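Long-range contacts in protein DOA1 (Saccharomyces cerevisiae, PDB 3ODT), which binds ubiquitin through its WD40 beta-propeller domain and, in this way, probably regulates the turnover of F-box proteins: residues A[138-143]-A[166-171]; A[159-164]-A[185-190]; A[116-121]-A[148-153]; A[120-125]-A[142-147]. All blocks are in the same frame, centred on the assembly; numbering follows the deposited sequence.

Interaction 1 of 4, residues A[138-143]-A[166-171]; sequences LQAHNA and TIKLWQ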
loop_
_atom_site.group_PDB
_atom_site.type_symbol
_atom_site.label_atom_id
_atom_site.label_comp_id
_atom_site.label_asym_id
_atom_site.label_seq_id
_atom_site.Cartn_x
_atom_site.Cartn_y
_atom_site.Cartn_z
ATOM N N LEU A 138 0.186 -18.314 -4.578
ATOM C CA LEU A 138 0.566 -18.515 -3.186
ATOM C C LEU A 138 -0.686 -18.831 -2.377
ATOM O O LEU A 138 -1.374 -17.941 -1.885
ATOM C CB LEU A 138 1.244 -17.260 -2.639
ATOM C CG LEU A 138 2.390 -16.655 -3.471
ATOM C CD1 LEU A 138 3.131 -15.565 -2.715
ATOM C CD2 LEU A 138 3.385 -17.701 -3.936
ATOM N N GLN A 139 -0.952 -20.122 -2.276
ATOM C CA GLN A 139 -2.152 -20.678 -1.688
ATOM C C GLN A 139 -1.756 -21.475 -0.433
ATOM O O GLN A 139 -1.070 -22.499 -0.526
ATOM C CB GLN A 139 -2.852 -21.574 -2.736
ATOM C CG GLN A 139 -4.298 -21.988 -2.390
ATOM C CD GLN A 139 -5.075 -22.524 -3.612
ATOM O OE1 GLN A 139 -5.324 -21.790 -4.578
ATOM N NE2 GLN A 139 -5.466 -23.799 -3.562
ATOM N N ALA A 140 -2.184 -20.976 0.723
ATOM C CA ALA A 140 -1.864 -21.589 2.005
ATOM C C ALA A 140 -2.655 -20.953 3.151
ATOM O O ALA A 140 -3.121 -21.652 4.049
ATOM C CB ALA A 140 -0.370 -21.500 2.277
ATOM N N HIS A 141 -2.803 -19.631 3.117
ATOM C CA HIS A 141 -3.523 -18.928 4.173
ATOM C C HIS A 141 -4.973 -19.396 4.263
ATOM O O HIS A 141 -5.578 -19.774 3.255
ATOM C CB HIS A 141 -3.526 -17.415 3.948
ATOM C CG HIS A 141 -2.236 -16.751 4.294
ATOM N ND1 HIS A 141 -1.793 -16.622 5.594
ATOM C CD2 HIS A 141 -1.311 -16.139 3.514
ATOM C CE1 HIS A 141 -0.634 -15.985 5.592
ATOM N NE2 HIS A 141 -0.327 -15.678 4.346
ATOM N N ASN A 142 -5.533 -19.309 5.470
ATOM C CA ASN A 142 -6.883 -19.781 5.749
ATOM C C ASN A 142 -7.953 -18.692 5.732
ATOM O O ASN A 142 -9.106 -18.949 6.043
ATOM C CB ASN A 142 -6.914 -20.466 7.127
ATOM C CG ASN A 142 -7.928 -21.565 7.199
ATOM O OD1 ASN A 142 -8.407 -22.046 6.170
ATOM N ND2 ASN A 142 -8.258 -21.988 8.416
ATOM N N ALA A 143 -7.550 -17.480 5.392
ATOM C CA ALA A 143 -8.418 -16.331 5.339
ATOM C C ALA A 143 -7.775 -15.285 4.440
ATOM O O ALA A 143 -6.662 -15.491 3.929
ATOM C CB ALA A 143 -8.673 -15.766 6.738
ATOM N N THR A 166 -1.510 -14.605 10.644
ATOM C CA THR A 166 -0.134 -15.002 10.363
ATOM C C THR A 166 0.448 -14.201 9.207
ATOM O O THR A 166 -0.286 -13.631 8.374
ATOM C CB THR A 166 0.015 -16.498 10.011
ATOM O OG1 THR A 166 -0.479 -16.724 8.679
ATOM C CG2 THR A 166 -0.685 -17.423 11.040
ATOM N N ILE A 167 1.776 -14.187 9.183
ATOM C CA ILE A 167 2.602 -13.690 8.080
ATOM C C ILE A 167 3.317 -14.927 7.544
ATOM O O ILE A 167 3.792 -15.728 8.342
ATOM C CB ILE A 167 3.611 -12.635 8.572
ATOM C CG1 ILE A 167 2.826 -11.412 9.068
ATOM C CG2 ILE A 167 4.549 -12.219 7.466
ATOM C CD1 ILE A 167 3.341 -10.840 10.315
ATOM N N LYS A 168 3.376 -15.101 6.224
ATOM C CA LYS A 168 4.084 -16.232 5.649
ATOM C C LYS A 168 5.158 -15.750 4.705
ATOM O O LYS A 168 4.903 -14.840 3.893
ATOM C CB LYS A 168 3.130 -17.183 4.925
ATOM C CG LYS A 168 2.266 -18.005 5.881
ATOM C CD LYS A 168 1.160 -18.796 5.188
ATOM C CE LYS A 168 0.248 -19.492 6.224
ATOM N NZ LYS A 168 0.938 -20.581 6.941
ATOM N N LEU A 169 6.331 -16.367 4.798
ATOM C CA LEU A 169 7.418 -16.201 3.855
ATOM C C LEU A 169 7.422 -17.391 2.900
ATOM O O LEU A 169 7.285 -18.544 3.326
ATOM C CB LEU A 169 8.732 -16.140 4.616
ATOM C CG LEU A 169 10.019 -16.154 3.797
ATOM C CD1 LEU A 169 10.155 -14.889 2.965
ATOM C CD2 LEU A 169 11.239 -16.312 4.707
ATOM N N TRP A 170 7.517 -17.108 1.609
ATOM C CA TRP A 170 7.379 -18.083 0.535
ATOM C C TRP A 170 8.642 -18.093 -0.279
ATOM O O TRP A 170 9.315 -17.071 -0.403
ATOM C CB TRP A 170 6.255 -17.628 -0.403
ATOM C CG TRP A 170 4.944 -17.412 0.231
ATOM C CD1 TRP A 170 4.583 -16.359 1.023
ATOM C CD2 TRP A 170 3.795 -18.260 0.135
ATOM N NE1 TRP A 170 3.282 -16.511 1.431
ATOM C CE2 TRP A 170 2.775 -17.667 0.902
ATOM C CE3 TRP A 170 3.523 -19.458 -0.545
ATOM C CZ2 TRP A 170 1.507 -18.210 1.005
ATOM C CZ3 TRP A 170 2.257 -20.003 -0.428
ATOM C CH2 TRP A 170 1.255 -19.367 0.328
ATOM N N GLN A 171 8.957 -19.242 -0.866
ATOM C CA GLN A 171 9.944 -19.296 -1.929
ATOM C C GLN A 171 9.297 -20.049 -3.072
ATOM O O GLN A 171 8.761 -21.146 -2.896
ATOM C CB GLN A 171 11.234 -19.940 -1.479
ATOM C CG GLN A 171 12.307 -19.931 -2.565
ATOM C CD GLN A 171 13.697 -20.116 -2.019
ATOM O OE1 GLN A 171 13.947 -20.980 -1.162
ATOM N NE2 GLN A 171 14.640 -19.336 -2.548
#
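L138 lies over one face of the W170 indole, its CB 3.5 Å from the centroid of the six-membered ring and only 6° off the ring normal, a CH-pi contact. CD1 of L138 reaches over the five-membered ring, CD2 toward CE3. A140 comes in obliquely at the far end of the indole, CB 3.3 Å from W170 CH2. Next along the chain, the H141 ring takes K168 CD over one face, 3.6 Å from its centroid, while T166 OG1 stands near the ring plane at the edge, 3.2 Å from H141 CE1. H141, W170, T160 and D164 form the structural tetrad of a WD40 repeat: T160 OG1 is hydrogen-bonded to both H141 NE2 and W170 NE1, and D164 joins H141 ND1 and T166 OG1 through its two carboxylate oxygens. L138, H141 and W170 are buried and closely packed. The solvent side is looser, though exposed A140 still sits close to CH2. K168 runs alongside the histidine, its methylenes over the face, before bending at its last torsion (chi4 -69°), which brings NZ to T178 OG1. The Q139 side chain points away, OE1 bonded to N137 ND2, while its backbone N stays by the indole.

Interaction 2 of 4, residues A[159-164]-A[185-190]; sequences LTASAD and DVVRHL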
loop_
_atom_site.group_PDB
_atom_site.type_symbol
_atom_site.label_atom_id
_atom_site.label_comp_id
_atom_site.label_asym_id
_atom_site.label_seq_id
_atom_site.Cartn_x
_atom_site.Cartn_y
_atom_site.Cartn_z
ATOM N N LEU A 159 6.409 -12.333 0.766
ATOM C CA LEU A 159 5.874 -12.240 2.126
ATOM C C LEU A 159 4.396 -11.843 2.058
ATOM O O LEU A 159 4.030 -10.941 1.319
ATOM C CB LEU A 159 6.645 -11.188 2.912
ATOM C CG LEU A 159 6.548 -11.255 4.433
ATOM C CD1 LEU A 159 7.241 -12.488 5.013
ATOM C CD2 LEU A 159 7.151 -9.978 5.024
ATOM N N THR A 160 3.554 -12.546 2.804
ATOM C CA THR A 160 2.128 -12.294 2.805
ATOM C C THR A 160 1.621 -12.109 4.235
ATOM O O THR A 160 2.163 -12.699 5.192
ATOM C CB THR A 160 1.374 -13.483 2.143
ATOM O OG1 THR A 160 1.717 -14.703 2.814
ATOM C CG2 THR A 160 1.747 -13.598 0.643
ATOM N N ALA A 161 0.552 -11.338 4.353
ATOM C CA ALA A 161 -0.100 -11.012 5.608
ATOM C C ALA A 161 -1.569 -11.343 5.489
ATOM O O ALA A 161 -2.220 -10.989 4.489
ATOM C CB ALA A 161 0.027 -9.532 5.875
ATOM N N SER A 162 -2.122 -11.956 6.527
ATOM C CA SER A 162 -3.480 -12.489 6.451
ATOM C C SER A 162 -4.370 -12.253 7.658
ATOM O O SER A 162 -3.920 -12.095 8.800
ATOM C CB SER A 162 -3.382 -13.990 6.118
ATOM O OG SER A 162 -4.614 -14.672 6.132
ATOM N N ALA A 163 -5.680 -12.273 7.395
ATOM C CA ALA A 163 -6.696 -12.287 8.430
ATOM C C ALA A 163 -6.623 -13.541 9.287
ATOM O O ALA A 163 -7.272 -13.604 10.346
ATOM C CB ALA A 163 -8.108 -12.156 7.795
ATOM N N ASP A 164 -5.833 -14.534 8.857
ATOM C CA ASP A 164 -5.672 -15.735 9.682
ATOM C C ASP A 164 -4.655 -15.519 10.811
ATOM O O ASP A 164 -4.338 -16.427 11.556
ATOM C CB ASP A 164 -5.369 -16.985 8.831
ATOM C CG ASP A 164 -3.971 -16.992 8.217
ATOM O OD1 ASP A 164 -3.133 -16.132 8.538
ATOM O OD2 ASP A 164 -3.711 -17.876 7.372
ATOM N N ASP A 185 -4.183 -11.018 15.824
ATOM C CA ASP A 185 -5.310 -10.407 15.153
ATOM C C ASP A 185 -4.943 -10.335 13.679
ATOM O O ASP A 185 -3.836 -10.709 13.276
ATOM C CB ASP A 185 -5.563 -8.999 15.701
ATOM C CG ASP A 185 -7.021 -8.529 15.547
ATOM O OD1 ASP A 185 -7.774 -9.026 14.667
ATOM O OD2 ASP A 185 -7.389 -7.585 16.287
ATOM N N VAL A 186 -5.892 -9.878 12.885
ATOM C CA VAL A 186 -5.740 -9.768 11.447
ATOM C C VAL A 186 -4.496 -8.953 11.114
ATOM O O VAL A 186 -4.311 -7.864 11.657
ATOM C CB VAL A 186 -6.969 -9.049 10.890
ATOM C CG1 VAL A 186 -6.763 -8.676 9.431
ATOM C CG2 VAL A 186 -8.264 -9.864 11.148
ATOM N N VAL A 187 -3.633 -9.475 10.245
ATOM C CA VAL A 187 -2.450 -8.715 9.785
ATOM C C VAL A 187 -2.817 -8.005 8.490
ATOM O O VAL A 187 -3.319 -8.638 7.550
ATOM C CB VAL A 187 -1.222 -9.607 9.589
ATOM C CG1 VAL A 187 0.011 -8.748 9.446
ATOM C CG2 VAL A 187 -1.057 -10.514 10.797
ATOM N N ARG A 188 -2.613 -6.692 8.465
ATOM C CA ARG A 188 -3.137 -5.862 7.404
ATOM C C ARG A 188 -2.099 -5.410 6.379
ATOM O O ARG A 188 -2.425 -5.157 5.212
ATOM C CB ARG A 188 -3.778 -4.620 8.002
ATOM C CG ARG A 188 -5.052 -4.869 8.801
ATOM C CD ARG A 188 -6.149 -5.386 7.945
ATOM N NE ARG A 188 -6.717 -4.436 6.966
ATOM C CZ ARG A 188 -7.941 -3.917 7.019
ATOM N NH1 ARG A 188 -8.753 -4.167 8.066
ATOM N NH2 ARG A 188 -8.354 -3.128 6.028
ATOM N N HIS A 189 -0.849 -5.261 6.802
ATOM C CA HIS A 189 0.132 -4.718 5.870
ATOM C C HIS A 189 1.556 -5.041 6.251
ATOM O O HIS A 189 1.862 -5.336 7.407
ATOM C CB HIS A 189 -0.054 -3.188 5.702
ATOM C CG HIS A 189 0.086 -2.745 4.277
ATOM N ND1 HIS A 189 -0.852 -3.039 3.311
ATOM C CD2 HIS A 189 1.065 -2.047 3.644
ATOM C CE1 HIS A 189 -0.456 -2.546 2.154
ATOM N NE2 HIS A 189 0.714 -1.946 2.323
ATOM N N LEU A 190 2.425 -4.945 5.254
ATOM C CA LEU A 190 3.819 -5.299 5.364
ATOM C C LEU A 190 4.707 -4.264 4.688
ATOM O O LEU A 190 4.336 -3.702 3.659
ATOM C CB LEU A 190 4.066 -6.649 4.710
ATOM C CG LEU A 190 3.296 -7.880 5.186
ATOM C CD1 LEU A 190 3.461 -9.021 4.203
ATOM C CD2 LEU A 190 3.793 -8.268 6.562
#
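S162 OG, on the residue whose carbonyl meets V187, has three partners: D164 N donates to it at 3.0 Å, closing an ST turn, S144 O is hydrogen-bonded to it, and A143 O adds a weak bond. The same residue makes the one hydrogen bond across the contact, V187 N to S162 O at 3.0 Å. That bond is nearly straight at the hydrogen (167°), yet the donor sits well above the carbonyl plane, 52° out of it. With this single bond between them, the two segments are not zipped together in the manner of sheet neighbours. V187 O is buried here with no partner in the model. Side chains do the rest. A161 CB is the small central piece, touched by V187 CG1 at 3.7 Å and by L190 CG at the same separation. L190 has its CG beside the backbone N and opposed to the carbonyl carbon, which lets CD1 push on past the alanine to L159 CG at 3.8 Å and against L159 O at 3.5 Å. Toward the loop, V186 lays CG1 on A163 CA, and D185 OD1 holds V186 N at 2.7 Å. Beyond V187, R188 and H189 form a classic bulge, both facing C201, and their side chains turn away from the contact. Strand 157-162 is second in its sheet and strand 187-194 begins the following one, an arrangement typical of adjoining blades in a WD40 beta propeller.

Interaction 3 of 4, residues A[116-121]-A[148-153]; sequences VVISGS and AKVVSF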
loop_
_atom_site.group_PDB
_atom_site.type_symbol
_atom_site.label_atom_id
_atom_site.label_comp_id
_atom_site.label_asym_id
_atom_site.label_seq_id
_atom_site.Cartn_x
_atom_site.Cartn_y
_atom_site.Cartn_z
ATOM N N VAL A 116 8.233 -7.572 -11.174
ATOM C CA VAL A 116 7.297 -8.511 -10.564
ATOM C C VAL A 116 6.104 -7.771 -9.991
ATOM O O VAL A 116 6.271 -6.801 -9.279
ATOM C CB VAL A 116 7.970 -9.332 -9.427
ATOM C CG1 VAL A 116 6.968 -10.327 -8.832
ATOM C CG2 VAL A 116 9.187 -10.042 -9.967
ATOM N N VAL A 117 4.903 -8.230 -10.322
ATOM C CA VAL A 117 3.704 -7.734 -9.668
ATOM C C VAL A 117 3.293 -8.780 -8.642
ATOM O O VAL A 117 3.269 -9.983 -8.928
ATOM C CB VAL A 117 2.544 -7.544 -10.662
ATOM C CG1 VAL A 117 1.293 -7.021 -9.954
ATOM C CG2 VAL A 117 2.969 -6.592 -11.753
ATOM N N ILE A 118 2.971 -8.346 -7.430
ATOM C CA ILE A 118 2.416 -9.266 -6.454
ATOM C C ILE A 118 1.136 -8.688 -5.882
ATOM O O ILE A 118 1.082 -7.512 -5.502
ATOM C CB ILE A 118 3.449 -9.688 -5.367
ATOM C CG1 ILE A 118 2.887 -10.817 -4.496
ATOM C CG2 ILE A 118 3.924 -8.509 -4.554
ATOM C CD1 ILE A 118 3.902 -11.413 -3.532
ATOM N N SER A 119 0.096 -9.526 -5.851
ATOM C CA SER A 119 -1.242 -9.101 -5.464
ATOM C C SER A 119 -1.734 -9.943 -4.282
ATOM O O SER A 119 -1.400 -11.138 -4.152
ATOM C CB SER A 119 -2.211 -9.242 -6.645
ATOM O OG SER A 119 -2.163 -10.569 -7.150
ATOM N N GLY A 120 -2.492 -9.291 -3.395
ATOM C CA GLY A 120 -3.155 -9.942 -2.282
ATOM C C GLY A 120 -4.644 -9.915 -2.498
ATOM O O GLY A 120 -5.190 -8.940 -3.017
ATOM N N SER A 121 -5.325 -10.968 -2.053
ATOM C CA SER A 121 -6.763 -11.071 -2.282
ATOM C C SER A 121 -7.564 -11.712 -1.171
ATOM O O SER A 121 -7.094 -12.599 -0.428
ATOM C CB SER A 121 -6.981 -11.827 -3.612
ATOM O OG SER A 121 -8.344 -12.158 -3.889
ATOM N N ALA A 148 0.784 -8.452 0.358
ATOM C CA ALA A 148 1.790 -9.321 -0.227
ATOM C C ALA A 148 2.896 -8.429 -0.777
ATOM O O ALA A 148 2.641 -7.383 -1.422
ATOM C CB ALA A 148 1.193 -10.211 -1.356
ATOM N N LYS A 149 4.125 -8.834 -0.510
ATOM C CA LYS A 149 5.312 -8.075 -0.901
ATOM C C LYS A 149 6.399 -8.995 -1.411
ATOM O O LYS A 149 6.526 -10.150 -0.966
ATOM C CB LYS A 149 5.851 -7.295 0.285
ATOM C CG LYS A 149 4.958 -6.184 0.789
ATOM C CD LYS A 149 4.787 -5.069 -0.226
ATOM C CE LYS A 149 4.443 -3.733 0.440
ATOM N NZ LYS A 149 3.025 -3.598 0.818
ATOM N N VAL A 150 7.189 -8.473 -2.327
ATOM C CA VAL A 150 8.365 -9.163 -2.783
ATOM C C VAL A 150 9.490 -8.948 -1.751
ATOM O O VAL A 150 9.807 -7.818 -1.382
ATOM C CB VAL A 150 8.818 -8.611 -4.152
ATOM C CG1 VAL A 150 10.166 -9.237 -4.551
ATOM C CG2 VAL A 150 7.760 -8.888 -5.212
ATOM N N VAL A 151 10.079 -10.036 -1.285
ATOM C CA VAL A 151 11.262 -9.963 -0.429
ATOM C C VAL A 151 12.517 -9.908 -1.308
ATOM O O VAL A 151 13.369 -9.035 -1.150
ATOM C CB VAL A 151 11.301 -11.166 0.507
ATOM C CG1 VAL A 151 12.624 -11.199 1.286
ATOM C CG2 VAL A 151 10.112 -11.104 1.473
ATOM N N SER A 152 12.611 -10.837 -2.250
ATOM C CA SER A 152 13.739 -10.911 -3.174
ATOM C C SER A 152 13.276 -11.432 -4.537
ATOM O O SER A 152 12.833 -12.587 -4.650
ATOM C CB SER A 152 14.816 -11.836 -2.621
ATOM O OG SER A 152 15.781 -12.099 -3.621
ATOM N N PHE A 153 13.385 -10.598 -5.577
ATOM C CA PHE A 153 12.964 -11.034 -6.911
ATOM C C PHE A 153 13.883 -12.153 -7.403
ATOM O O PHE A 153 13.435 -13.073 -8.074
ATOM C CB PHE A 153 12.892 -9.868 -7.931
ATOM C CG PHE A 153 14.191 -9.579 -8.614
ATOM C CD1 PHE A 153 14.509 -10.191 -9.816
ATOM C CD2 PHE A 153 15.113 -8.722 -8.036
ATOM C CE1 PHE A 153 15.704 -9.946 -10.437
ATOM C CE2 PHE A 153 16.328 -8.458 -8.660
ATOM C CZ PHE A 153 16.626 -9.070 -9.859
#
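I118 reaches A148 because its side chain is fully drawn out: CG1 stands opposite the backbone N (chi1 -171°) and CD1 continues the extension (chi2 172°). CG1 and CD1 therefore lie alongside the alanine methyl, CG1 3.6 Å from A148 CB. The same first torsion sets I118 CG2 between backbone N and carbonyl carbon, from where it meets V150 CG2 at 3.9 Å and A148 O at 3.6 Å. V150 CG2 is shared, for V116 CG1 touches it from the next inward-facing position at 4.0 Å. No hydrogen bond joins the two segments, and A148 O is buried under the isoleucine without a partner in the model. Cutting I118 back to an alanine would probably leave a gap facing the A148 methyl and V150 CG2, which would lose their isoleucine contacts. At the outer end V116 CG2 meets only the CB of F153, 4.2 Å away, and the exposed phenyl ring leads off. K149 points away, its NZ in a salt bridge with D147. The strands run nearly antiparallel, 162° apart, but belong to successive sheets: side chains of the second strand of one blade interleave with those of the first strand of the next, the apolar inter-blade seam of a beta propeller.

Interaction 4 of 4, residues A[120-125]-A[142-147]; sequences GSWDKT and NASVWD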
loop_
_atom_site.group_PDB
_atom_site.type_symbol
_atom_site.label_atom_id
_atom_site.label_comp_id
_atom_site.label_asym_id
_atom_site.label_seq_id
_atom_site.Cartn_x
_atom_site.Cartn_y
_atom_site.Cartn_z
ATOM N N GLY A 120 -2.492 -9.291 -3.395
ATOM C CA GLY A 120 -3.155 -9.942 -2.282
ATOM C C GLY A 120 -4.644 -9.915 -2.498
ATOM O O GLY A 120 -5.190 -8.940 -3.017
ATOM N N SER A 121 -5.325 -10.968 -2.053
ATOM C CA SER A 121 -6.763 -11.071 -2.282
ATOM C C SER A 121 -7.564 -11.712 -1.171
ATOM O O SER A 121 -7.094 -12.599 -0.428
ATOM C CB SER A 121 -6.981 -11.827 -3.612
ATOM O OG SER A 121 -8.344 -12.158 -3.889
ATOM N N TRP A 122 -8.825 -11.315 -1.103
ATOM C CA TRP A 122 -9.779 -11.956 -0.209
ATOM C C TRP A 122 -10.093 -13.386 -0.609
ATOM O O TRP A 122 -10.795 -14.104 0.136
ATOM C CB TRP A 122 -11.071 -11.159 -0.163
ATOM C CG TRP A 122 -10.930 -9.867 0.534
ATOM C CD1 TRP A 122 -9.810 -9.395 1.141
ATOM C CD2 TRP A 122 -11.942 -8.880 0.716
ATOM N NE1 TRP A 122 -10.075 -8.174 1.722
ATOM C CE2 TRP A 122 -11.373 -7.835 1.470
ATOM C CE3 TRP A 122 -13.271 -8.770 0.309
ATOM C CZ2 TRP A 122 -12.080 -6.694 1.820
ATOM C CZ3 TRP A 122 -13.977 -7.633 0.658
ATOM C CH2 TRP A 122 -13.375 -6.604 1.393
ATOM N N ASP A 123 -9.598 -13.805 -1.784
ATOM C CA ASP A 123 -9.718 -15.219 -2.193
ATOM C C ASP A 123 -8.740 -16.121 -1.427
ATOM O O ASP A 123 -8.691 -17.327 -1.639
ATOM C CB ASP A 123 -9.612 -15.424 -3.716
ATOM C CG ASP A 123 -8.231 -15.189 -4.265
ATOM O OD1 ASP A 123 -7.273 -15.041 -3.488
ATOM O OD2 ASP A 123 -8.119 -15.182 -5.517
ATOM N N LYS A 124 -7.991 -15.520 -0.517
ATOM C CA LYS A 124 -7.067 -16.193 0.428
ATOM C C LYS A 124 -5.737 -16.568 -0.179
ATOM O O LYS A 124 -5.002 -17.281 0.406
ATOM C CB LYS A 124 -7.713 -17.411 1.112
ATOM C CG LYS A 124 -9.071 -17.115 1.670
ATOM C CD LYS A 124 -9.644 -18.365 2.390
ATOM C CE LYS A 124 -11.071 -18.065 2.833
ATOM N NZ LYS A 124 -11.876 -19.302 2.940
ATOM N N THR A 125 -5.483 -15.999 -1.356
ATOM C CA THR A 125 -4.201 -16.171 -2.013
ATOM C C THR A 125 -3.490 -14.852 -2.261
ATOM O O THR A 125 -4.091 -13.776 -2.198
ATOM C CB THR A 125 -4.355 -16.865 -3.406
ATOM O OG1 THR A 125 -4.839 -15.914 -4.371
ATOM C CG2 THR A 125 -5.294 -18.061 -3.332
ATOM N N ASN A 142 -5.533 -19.309 5.470
ATOM C CA ASN A 142 -6.883 -19.781 5.749
ATOM C C ASN A 142 -7.953 -18.692 5.732
ATOM O O ASN A 142 -9.106 -18.949 6.043
ATOM C CB ASN A 142 -6.914 -20.466 7.127
ATOM C CG ASN A 142 -7.928 -21.565 7.199
ATOM O OD1 ASN A 142 -8.407 -22.046 6.170
ATOM N ND2 ASN A 142 -8.258 -21.988 8.416
ATOM N N ALA A 143 -7.550 -17.480 5.392
ATOM C CA ALA A 143 -8.418 -16.331 5.339
ATOM C C ALA A 143 -7.775 -15.285 4.440
ATOM O O ALA A 143 -6.662 -15.491 3.929
ATOM C CB ALA A 143 -8.673 -15.766 6.738
ATOM N N SER A 144 -8.494 -14.193 4.234
ATOM C CA SER A 144 -8.081 -13.162 3.290
ATOM C C SER A 144 -6.630 -12.772 3.470
ATOM O O SER A 144 -6.144 -12.663 4.592
ATOM C CB SER A 144 -8.955 -11.931 3.468
ATOM O OG SER A 144 -10.282 -12.246 3.130
ATOM N N VAL A 145 -5.973 -12.526 2.355
ATOM C CA VAL A 145 -4.608 -12.044 2.306
ATOM C C VAL A 145 -4.664 -10.535 2.065
ATOM O O VAL A 145 -4.994 -10.056 0.976
ATOM C CB VAL A 145 -3.819 -12.768 1.213
ATOM C CG1 VAL A 145 -2.438 -12.129 1.043
ATOM C CG2 VAL A 145 -3.695 -14.256 1.540
ATOM N N TRP A 146 -4.400 -9.793 3.133
ATOM C CA TRP A 146 -4.516 -8.344 3.100
ATOM C C TRP A 146 -3.333 -7.673 2.434
ATOM O O TRP A 146 -3.474 -6.551 1.905
ATOM C CB TRP A 146 -4.659 -7.809 4.515
ATOM C CG TRP A 146 -6.092 -7.866 4.971
ATOM C CD1 TRP A 146 -6.629 -8.706 5.905
ATOM C CD2 TRP A 146 -7.154 -7.035 4.512
ATOM N NE1 TRP A 146 -7.969 -8.435 6.061
ATOM C CE2 TRP A 146 -8.310 -7.405 5.226
ATOM C CE3 TRP A 146 -7.225 -5.970 3.600
ATOM C CZ2 TRP A 146 -9.533 -6.782 5.034
ATOM C CZ3 TRP A 146 -8.452 -5.351 3.405
ATOM C CH2 TRP A 146 -9.585 -5.751 4.142
ATOM N N ASP A 147 -2.159 -8.312 2.454
ATOM C CA ASP A 147 -0.996 -7.741 1.795
ATOM C C ASP A 147 -0.029 -8.813 1.342
ATOM O O ASP A 147 -0.005 -9.907 1.872
ATOM C CB ASP A 147 -0.292 -6.729 2.702
ATOM C CG ASP A 147 0.634 -5.799 1.914
ATOM O OD1 ASP A 147 0.403 -5.593 0.710
ATOM O OD2 ASP A 147 1.629 -5.301 2.494
#
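W122 sets the edge of its indole against the face of W146, a T-shaped pair with ring centroids 4.7 Å apart and planes at 75°; W122 NE1 comes to 3.5 Å from W146 CH2. S144 OG lies obliquely by the same indole, 3.5 Å from W122 CD1. Alongside, S121 O accepts V145 N at 3.0 Å and K124 N at 3.1 Å, the two donors arriving from opposite faces of its plane. V145 CG2 rests on K124 O at 3.5 Å, and the extended K124 chain runs along the N142-A143 backbone with CG 3.6 Å from A143 C. Behind this shell the type I turn from S121 to K124 is braced by its own side chains: S121 OG takes D123 N in an ST turn, and D123 OD1 takes both T125 N and T125 OG1, the former an Asx turn. D123 OD2 is fixed by H103 and Q104. With a serine in place of W146, the W122 edge would probably face no ring and the R188 guanidinium would lack its cation-pi partner. R188 lies over the W146 face opposite to W122, so the electron-rich ring is probably drawn on from both sides, by a cation and by the N-H edge of an indole.

Interactions 2 and 3 are buried, interactions 1 and 4 partly exposed. All four join neighbouring blades. Interaction 1 does so between the outermost strand of one, with the loop after it, and the third strand of the next, through CH-pi and apolar packing on two aromatic rings whose N-H groups are held from strand 157-162 and the turn after it. Interactions 3 and 4 use the same two strands, 116-121 and 145-150, sharing G120 and S121: the first meets through apolar side chains without a hydrogen bond, while the second, at the loop end, adds a backbone bond and paired tryptophans. Interaction 2 repeats this junction one blade further on, again pairing a second strand with a first. D147 links it to interaction 4 through L190 N.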